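2-phospho-L-lactate guanylyltransferase (Methanosarcina mazei, PDB 2I5E) probably catalyses the condensation of (2S)-2-phospholactate with GTP to give lactyl-2-diphospho-5'-guanosine, a step in the biosynthesis of coenzyme F420. Local coordinates at residues D52-S57 and E78-Y83; R82-K85 and P90-I93; N127-F130 and K136-V139. All blocks are in the same frame, centred on the assembly; numbering follows the deposited sequence.

Contact 1 (D52-S57 and E78-Y83); sequences DILSPS and EALNRY
The Y83 ring presents its edge to the carboxylate of D52: OD2 lies in the plane of the ring, at the hydroxyl end, and the carboxylate plane is turned 66° from that of the ring. Y83 OH donates a hydrogen bond to D52 OD2, modelled at 2.4 Å, so short that its exact length is doubtful. With CG anti to the backbone N (chi1 -175°), the tyrosine reaches from helix 76-86 down to the sheet. The other carboxylate oxygen, OD1, forms a salt bridge with R68, so the two oxygens of this buried acid have different partners, and the positive charge would probably help to keep it ionised.

Two residues along the strand, L54 makes the apolar half of the contact through a single methyl. Its CD2 packs 3.8 Å from A79 CB and 3.7 Å from L80 CD2, so that one methyl rests against two successive helix residues. The backbone O of L54 is hydrogen-bonded to a bound Tris molecule, probably from the crystallisation liquor, which also approaches A79 and may mark a pocket.

The axes of strand residues 52-55 and helix residues 78-83 run at 143° to each other and approach to 9.9 Å. Strand 5-9, through V7, and strand 68-71, through L70, flank the contact in the same sheet.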
loop_
_atom_site.group_PDB
_atom_site.type_symbol
_atom_site.label_atom_id
_atom_site.label_comp_id
_atom_site.label_asym_id
_atom_site.label_seq_id
_atom_site.Cartn_x
_atom_site.Cartn_y
_atom_site.Cartn_z
ATOM N N ASP A 52 -22.850 5.624 11.363
ATOM C CA ASP A 52 -22.860 6.978 11.896
ATOM C C ASP A 52 -21.768 7.847 11.237
ATOM O O ASP A 52 -20.665 7.355 10.866
ATOM C CB ASP A 52 -22.618 6.878 13.403
ATOM C CG ASP A 52 -23.594 5.904 14.082
ATOM O OD1 ASP A 52 -24.796 5.990 13.779
ATOM O OD2 ASP A 52 -23.171 5.072 14.906
ATOM N N ILE A 53 -21.996 9.141 11.121
ATOM C CA ILE A 53 -20.953 9.989 10.588
ATOM C C ILE A 53 -20.699 10.869 11.732
ATOM O O ILE A 53 -21.635 11.396 12.233
ATOM C CB ILE A 53 -21.488 10.780 9.422
ATOM C CG1 ILE A 53 -21.815 9.840 8.280
ATOM C CG2 ILE A 53 -20.508 11.807 9.008
ATOM C CD1 ILE A 53 -22.517 10.517 7.188
ATOM N N LEU A 54 -19.475 11.030 12.211
ATOM C CA LEU A 54 -19.260 11.869 13.381
ATOM C C LEU A 54 -18.510 13.132 12.933
ATOM O O LEU A 54 -17.338 13.084 12.498
ATOM C CB LEU A 54 -18.483 11.032 14.405
ATOM C CG LEU A 54 -18.141 11.589 15.777
ATOM C CD1 LEU A 54 -19.428 11.561 16.626
ATOM C CD2 LEU A 54 -17.101 10.675 16.323
ATOM N N SER A 55 -19.214 14.248 12.985
ATOM C CA SER A 55 -18.864 15.501 12.346
ATOM C C SER A 55 -19.106 16.652 13.350
ATOM O O SER A 55 -20.065 16.564 14.183
ATOM C CB SER A 55 -19.787 15.656 11.163
ATOM O OG SER A 55 -19.727 16.934 10.616
ATOM N N PRO A 56 -18.252 17.692 13.328
ATOM C CA PRO A 56 -18.389 18.802 14.312
ATOM C C PRO A 56 -19.470 19.829 13.954
ATOM O O PRO A 56 -19.834 20.693 14.782
ATOM C CB PRO A 56 -16.995 19.435 14.327
ATOM C CG PRO A 56 -16.447 19.240 12.906
ATOM C CD PRO A 56 -17.103 17.888 12.412
ATOM N N SER A 57 -19.983 19.701 12.725
ATOM C CA SER A 57 -21.113 20.476 12.196
ATOM C C SER A 57 -21.903 19.721 11.147
ATOM O O SER A 57 -21.383 18.802 10.455
ATOM C CB SER A 57 -20.611 21.772 11.527
ATOM O OG SER A 57 -20.666 21.694 10.126
ATOM N N GLU A 78 -11.131 12.659 21.096
ATOM C CA GLU A 78 -12.097 12.793 22.182
ATOM C C GLU A 78 -13.481 12.325 21.763
ATOM O O GLU A 78 -14.090 11.518 22.460
ATOM C CB GLU A 78 -12.160 14.235 22.646
ATOM C CG GLU A 78 -12.351 14.311 24.111
ATOM C CD GLU A 78 -11.664 15.543 24.685
ATOM O OE1 GLU A 78 -12.115 16.671 24.338
ATOM O OE2 GLU A 78 -10.652 15.360 25.454
ATOM N N ALA A 79 -13.952 12.843 20.623
ATOM C CA ALA A 79 -15.190 12.386 20.024
ATOM C C ALA A 79 -15.236 10.873 19.828
ATOM O O ALA A 79 -16.191 10.179 20.295
ATOM C CB ALA A 79 -15.385 13.093 18.711
ATOM N N LEU A 80 -14.201 10.305 19.194
ATOM C CA LEU A 80 -14.235 8.849 18.967
ATOM C C LEU A 80 -14.208 8.077 20.230
ATOM O O LEU A 80 -14.807 6.959 20.323
ATOM C CB LEU A 80 -13.118 8.345 18.006
ATOM C CG LEU A 80 -13.295 8.760 16.515
ATOM C CD1 LEU A 80 -11.979 8.376 15.810
ATOM C CD2 LEU A 80 -14.466 8.073 15.803
ATOM N N ASN A 81 -13.492 8.612 21.204
ATOM C CA ASN A 81 -13.345 7.864 22.454
ATOM C C ASN A 81 -14.650 7.903 23.305
ATOM O O ASN A 81 -15.024 6.873 23.892
ATOM C CB ASN A 81 -12.143 8.337 23.215
ATOM C CG ASN A 81 -10.895 7.581 22.824
ATOM O OD1 ASN A 81 -10.922 6.377 22.614
ATOM N ND2 ASN A 81 -9.761 8.303 22.722
ATOM N N ARG A 82 -15.381 9.041 23.267
ATOM C CA ARG A 82 -16.789 9.099 23.750
ATOM C C ARG A 82 -17.773 8.098 23.046
ATOM O O ARG A 82 -18.441 7.304 23.680
ATOM C CB ARG A 82 -17.282 10.553 23.689
ATOM C CG ARG A 82 -18.540 10.889 24.553
ATOM C CD ARG A 82 -18.813 12.416 24.521
ATOM N NE ARG A 82 -19.922 12.767 23.639
ATOM C CZ ARG A 82 -20.714 13.840 23.803
ATOM N NH1 ARG A 82 -20.498 14.682 24.828
ATOM N NH2 ARG A 82 -21.713 14.094 22.933
ATOM N N TYR A 83 -17.754 8.054 21.707
ATOM C CA TYR A 83 -18.518 7.097 20.941
ATOM C C TYR A 83 -18.165 5.655 21.357
ATOM O O TYR A 83 -19.042 4.816 21.596
ATOM C CB TYR A 83 -18.199 7.348 19.475
ATOM C CG TYR A 83 -18.995 6.511 18.498
ATOM C CD1 TYR A 83 -20.127 7.023 17.898
ATOM C CD2 TYR A 83 -18.640 5.188 18.230
ATOM C CE1 TYR A 83 -20.823 6.250 17.001
ATOM C CE2 TYR A 83 -19.358 4.423 17.332
ATOM C CZ TYR A 83 -20.422 4.996 16.718
ATOM O OH TYR A 83 -21.118 4.249 15.818
#

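Contact 2 (R82-K85 and P90-I93); sequences RYLK and PVLI
In L84, CG is anti to the carbonyl carbon (chi1 -82°), a setting that carries the CD2 methyl from helix 76-86 to V91. V91 itself has CG1 anti to its backbone N (chi1 173°), and its side chain leaves the strand toward the helix, where the preceding helix residue, Y83, meets the same valine.

The CD2 methyl of L84 sits over the branch point of the valine, 3.7 Å from V91 CB and 3.8 Å from each of V91 CG1 and V91 CG2, so one leucine methyl rests against the whole isopropyl group. V91 CG1 also meets the tyrosine at its ring edge, near the ring plane, 3.8 Å from Y83 CE2. The hydroxyl of that ring is engaged elsewhere, with D52.

Helix 76-86 runs into strand 91-94 through a short loop, and this pairing packs the end of the helix onto the start of the strand that follows it, the helix-to-strand half of an alpha/beta unit in the GT-A-like nucleotidyltransferase fold. An alanine in place of V91 would keep CB against L84 CD2 but lose both methyls, and would probably leave the Y83 ring edge without its apolar neighbour on this strand and open a gap between helix and strand.

A looser approach, 4.5 Å from L84 CD2 to I93 CD1, carries the packing to I93, two residues on, whose CD1 end turns to the helix. L92, between them, points away from the helix to the other face of the sheet, where it touches I106 and I109 of helix 103-109.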
loop_
_atom_site.group_PDB
_atom_site.type_symbol
_atom_site.label_atom_id
_atom_site.label_comp_id
_atom_site.label_asym_id
_atom_site.label_seq_id
_atom_site.Cartn_x
_atom_site.Cartn_y
_atom_site.Cartn_z
ATOM N N ARG A 82 -15.381 9.041 23.267
ATOM C CA ARG A 82 -16.789 9.099 23.750
ATOM C C ARG A 82 -17.773 8.098 23.046
ATOM O O ARG A 82 -18.441 7.304 23.680
ATOM C CB ARG A 82 -17.282 10.553 23.689
ATOM C CG ARG A 82 -18.540 10.889 24.553
ATOM C CD ARG A 82 -18.813 12.416 24.521
ATOM N NE ARG A 82 -19.922 12.767 23.639
ATOM C CZ ARG A 82 -20.714 13.840 23.803
ATOM N NH1 ARG A 82 -20.498 14.682 24.828
ATOM N NH2 ARG A 82 -21.713 14.094 22.933
ATOM N N TYR A 83 -17.754 8.054 21.707
ATOM C CA TYR A 83 -18.518 7.097 20.941
ATOM C C TYR A 83 -18.165 5.655 21.357
ATOM O O TYR A 83 -19.042 4.816 21.596
ATOM C CB TYR A 83 -18.199 7.348 19.475
ATOM C CG TYR A 83 -18.995 6.511 18.498
ATOM C CD1 TYR A 83 -20.127 7.023 17.898
ATOM C CD2 TYR A 83 -18.640 5.188 18.230
ATOM C CE1 TYR A 83 -20.823 6.250 17.001
ATOM C CE2 TYR A 83 -19.358 4.423 17.332
ATOM C CZ TYR A 83 -20.422 4.996 16.718
ATOM O OH TYR A 83 -21.118 4.249 15.818
ATOM N N LEU A 84 -16.887 5.343 21.451
ATOM C CA LEU A 84 -16.499 4.051 21.918
ATOM C C LEU A 84 -17.108 3.710 23.308
ATOM O O LEU A 84 -17.634 2.629 23.457
ATOM C CB LEU A 84 -14.965 3.914 21.946
ATOM C CG LEU A 84 -14.240 3.550 20.614
ATOM C CD1 LEU A 84 -12.787 3.206 20.984
ATOM C CD2 LEU A 84 -14.878 2.362 19.953
ATOM N N LYS A 85 -17.024 4.622 24.285
ATOM C CA LYS A 85 -17.612 4.440 25.646
ATOM C C LYS A 85 -19.122 4.088 25.672
ATOM O O LYS A 85 -19.586 3.387 26.568
ATOM C CB LYS A 85 -17.392 5.692 26.508
ATOM C CG LYS A 85 -15.930 5.943 26.914
ATOM C CD LYS A 85 -15.747 7.226 27.817
ATOM C CE LYS A 85 -14.503 8.071 27.345
ATOM N NZ LYS A 85 -13.198 7.457 27.804
ATOM N N PRO A 90 -19.324 -4.525 18.901
ATOM C CA PRO A 90 -18.135 -4.170 18.067
ATOM C C PRO A 90 -18.327 -2.830 17.261
ATOM O O PRO A 90 -19.440 -2.502 16.826
ATOM C CB PRO A 90 -18.018 -5.368 17.149
ATOM C CG PRO A 90 -18.633 -6.569 17.998
ATOM C CD PRO A 90 -19.819 -5.903 18.623
ATOM N N VAL A 91 -17.239 -2.042 17.165
ATOM C CA VAL A 91 -17.188 -0.734 16.422
ATOM C C VAL A 91 -16.120 -0.831 15.314
ATOM O O VAL A 91 -14.974 -1.124 15.595
ATOM C CB VAL A 91 -16.873 0.486 17.413
ATOM C CG1 VAL A 91 -16.633 1.897 16.653
ATOM C CG2 VAL A 91 -17.979 0.650 18.470
ATOM N N LEU A 92 -16.505 -0.592 14.058
ATOM C CA LEU A 92 -15.593 -0.321 12.943
ATOM C C LEU A 92 -15.570 1.196 12.805
ATOM O O LEU A 92 -16.614 1.832 12.613
ATOM C CB LEU A 92 -16.162 -0.926 11.668
ATOM C CG LEU A 92 -15.408 -0.780 10.353
ATOM C CD1 LEU A 92 -14.017 -1.473 10.502
ATOM C CD2 LEU A 92 -16.273 -1.410 9.210
ATOM N N ILE A 93 -14.397 1.779 13.019
ATOM C CA ILE A 93 -14.065 3.153 12.720
ATOM C C ILE A 93 -13.380 3.227 11.367
ATOM O O ILE A 93 -12.363 2.594 11.166
ATOM C CB ILE A 93 -13.113 3.740 13.789
ATOM C CG1 ILE A 93 -13.709 3.520 15.203
ATOM C CG2 ILE A 93 -12.722 5.188 13.427
ATOM C CD1 ILE A 93 -12.662 3.936 16.370
#

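Contact 3 (N127-F130 and K136-V139); sequences NALF and KYRV
One methyl of L129 carries nearly all of this contact, touching two residues of a segment that is neither helix nor strand. L129 CD2 lies 3.9 Å from Y137 CE2 and equally 3.9 Å from V139 CG1. The leucine and the tyrosine come from opposite directions, the methyl meeting the ring at an oblique angle, while L129 CD1 reaches toward the phenol end, 4.2 Å from Y137 OH. The hydroxyl of this buried tyrosine is hydrogen-bonded to the backbone O of H149 in helix 145-154, which anchors the far end of the ring.

The leucine extends from the strand with CG anti to its backbone N (chi1 -161°), and V139 turns CG1 toward it with that methyl anti to the carbonyl carbon. No hydrogen bond joins the two segments.

The loop segment crosses the face of the sheet between helices 76-86 and 145-154: V139 also packs on L80 and L84 of the former and on H149 of the latter. Just before L129, N127 and A128 both face V119 of strand 116-120, a classic beta bulge. The mixed sheet, in which strand 126-131 runs antiparallel to its neighbours, is consistent with the GT-A-like fold of the CofC family.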
loop_
_atom_site.group_PDB
_atom_site.type_symbol
_atom_site.label_atom_id
_atom_site.label_comp_id
_atom_site.label_asym_id
_atom_site.label_seq_id
_atom_site.Cartn_x
_atom_site.Cartn_y
_atom_site.Cartn_z
ATOM N N ASN A 127 -6.204 3.536 8.954
ATOM C CA ASN A 127 -7.269 3.833 7.992
ATOM C C ASN A 127 -8.613 3.216 8.397
ATOM O O ASN A 127 -9.656 3.751 8.055
ATOM C CB ASN A 127 -6.863 3.356 6.560
ATOM C CG ASN A 127 -5.986 4.409 5.833
ATOM O OD1 ASN A 127 -5.821 5.536 6.311
ATOM N ND2 ASN A 127 -5.455 4.048 4.704
ATOM N N ALA A 128 -8.579 2.110 9.166
ATOM C CA ALA A 128 -9.784 1.419 9.576
ATOM C C ALA A 128 -9.365 0.677 10.839
ATOM O O ALA A 128 -8.243 0.219 10.958
ATOM C CB ALA A 128 -10.224 0.383 8.424
ATOM N N LEU A 129 -10.283 0.631 11.807
ATOM C CA LEU A 129 -10.044 -0.011 13.069
ATOM C C LEU A 129 -11.350 -0.743 13.442
ATOM O O LEU A 129 -12.411 -0.101 13.530
ATOM C CB LEU A 129 -9.719 1.060 14.107
ATOM C CG LEU A 129 -9.003 0.717 15.423
ATOM C CD1 LEU A 129 -7.777 -0.253 15.214
ATOM C CD2 LEU A 129 -8.595 2.050 16.017
ATOM N N PHE A 130 -11.257 -2.061 13.615
ATOM C CA PHE A 130 -12.320 -2.913 14.119
ATOM C C PHE A 130 -11.957 -3.404 15.534
ATOM O O PHE A 130 -10.976 -4.106 15.733
ATOM C CB PHE A 130 -12.695 -4.082 13.139
ATOM C CG PHE A 130 -13.918 -4.888 13.586
ATOM C CD1 PHE A 130 -15.199 -4.326 13.601
ATOM C CD2 PHE A 130 -13.762 -6.194 14.100
ATOM C CE1 PHE A 130 -16.322 -5.047 14.077
ATOM C CE2 PHE A 130 -14.848 -6.943 14.565
ATOM C CZ PHE A 130 -16.120 -6.380 14.544
ATOM N N LYS A 136 -12.628 -1.996 26.447
ATOM C CA LYS A 136 -11.212 -2.301 26.720
ATOM C C LYS A 136 -10.229 -1.606 25.754
ATOM O O LYS A 136 -9.037 -1.866 25.818
ATOM C CB LYS A 136 -10.981 -3.823 26.628
ATOM C CG LYS A 136 -11.110 -4.584 27.953
ATOM C CD LYS A 136 -10.381 -5.883 27.829
ATOM C CE LYS A 136 -9.604 -6.229 29.090
ATOM N NZ LYS A 136 -8.631 -7.331 28.733
ATOM N N TYR A 137 -10.729 -0.734 24.882
ATOM C CA TYR A 137 -9.929 -0.073 23.852
ATOM C C TYR A 137 -10.021 1.415 23.897
ATOM O O TYR A 137 -11.085 1.952 24.185
ATOM C CB TYR A 137 -10.318 -0.573 22.465
ATOM C CG TYR A 137 -9.125 -0.404 21.504
ATOM C CD1 TYR A 137 -8.020 -1.285 21.554
ATOM C CD2 TYR A 137 -9.089 0.668 20.587
ATOM C CE1 TYR A 137 -6.915 -1.108 20.669
ATOM C CE2 TYR A 137 -8.002 0.839 19.702
ATOM C CZ TYR A 137 -6.931 -0.023 19.764
ATOM O OH TYR A 137 -5.897 0.190 18.893
ATOM N N ARG A 138 -8.909 2.107 23.617
ATOM C CA ARG A 138 -8.863 3.563 23.542
ATOM C C ARG A 138 -8.183 3.951 22.190
ATOM O O ARG A 138 -7.261 3.314 21.795
ATOM C CB ARG A 138 -8.107 4.075 24.813
ATOM C CG ARG A 138 -7.498 5.495 24.723
ATOM C CD ARG A 138 -6.594 5.859 25.992
ATOM N NE ARG A 138 -5.258 5.218 25.952
ATOM C CZ ARG A 138 -4.242 5.632 25.180
ATOM N NH1 ARG A 138 -4.420 6.681 24.391
ATOM N NH2 ARG A 138 -3.046 5.020 25.197
ATOM N N VAL A 139 -8.675 4.913 21.428
ATOM C CA VAL A 139 -8.027 5.283 20.188
ATOM C C VAL A 139 -7.137 6.519 20.354
ATOM O O VAL A 139 -7.449 7.406 21.184
ATOM C CB VAL A 139 -9.039 5.687 19.010
ATOM C CG1 VAL A 139 -10.023 4.531 18.635
ATOM C CG2 VAL A 139 -9.784 6.949 19.368
#

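How the contacts relate
Contact 2 begins where contact 1 ends, contact 3 follows, and all three lie on one mixed sheet. Contacts 1 and 2, whose centres are about 9 Å apart, share R82 and Y83 and use overlapping parts of helix 76-86 to reach strands 50-55 and 91-94, which lie on either side of strand 5-9. Contact 3, its centre about 8 Å from that of contact 2, is one strand farther across: strands 91-94 and 126-131 are antiparallel neighbours, probably bonded from I93 N to L129 O at 2.8 Å. Contacts 1 and 3, centres about 13 Å apart, meet where N81 ND2 bonds to V139 O. Helix 76-86 and the loop segment 136-139 thus pack side by side on one sheet of the probable nucleotidyltransferase domain.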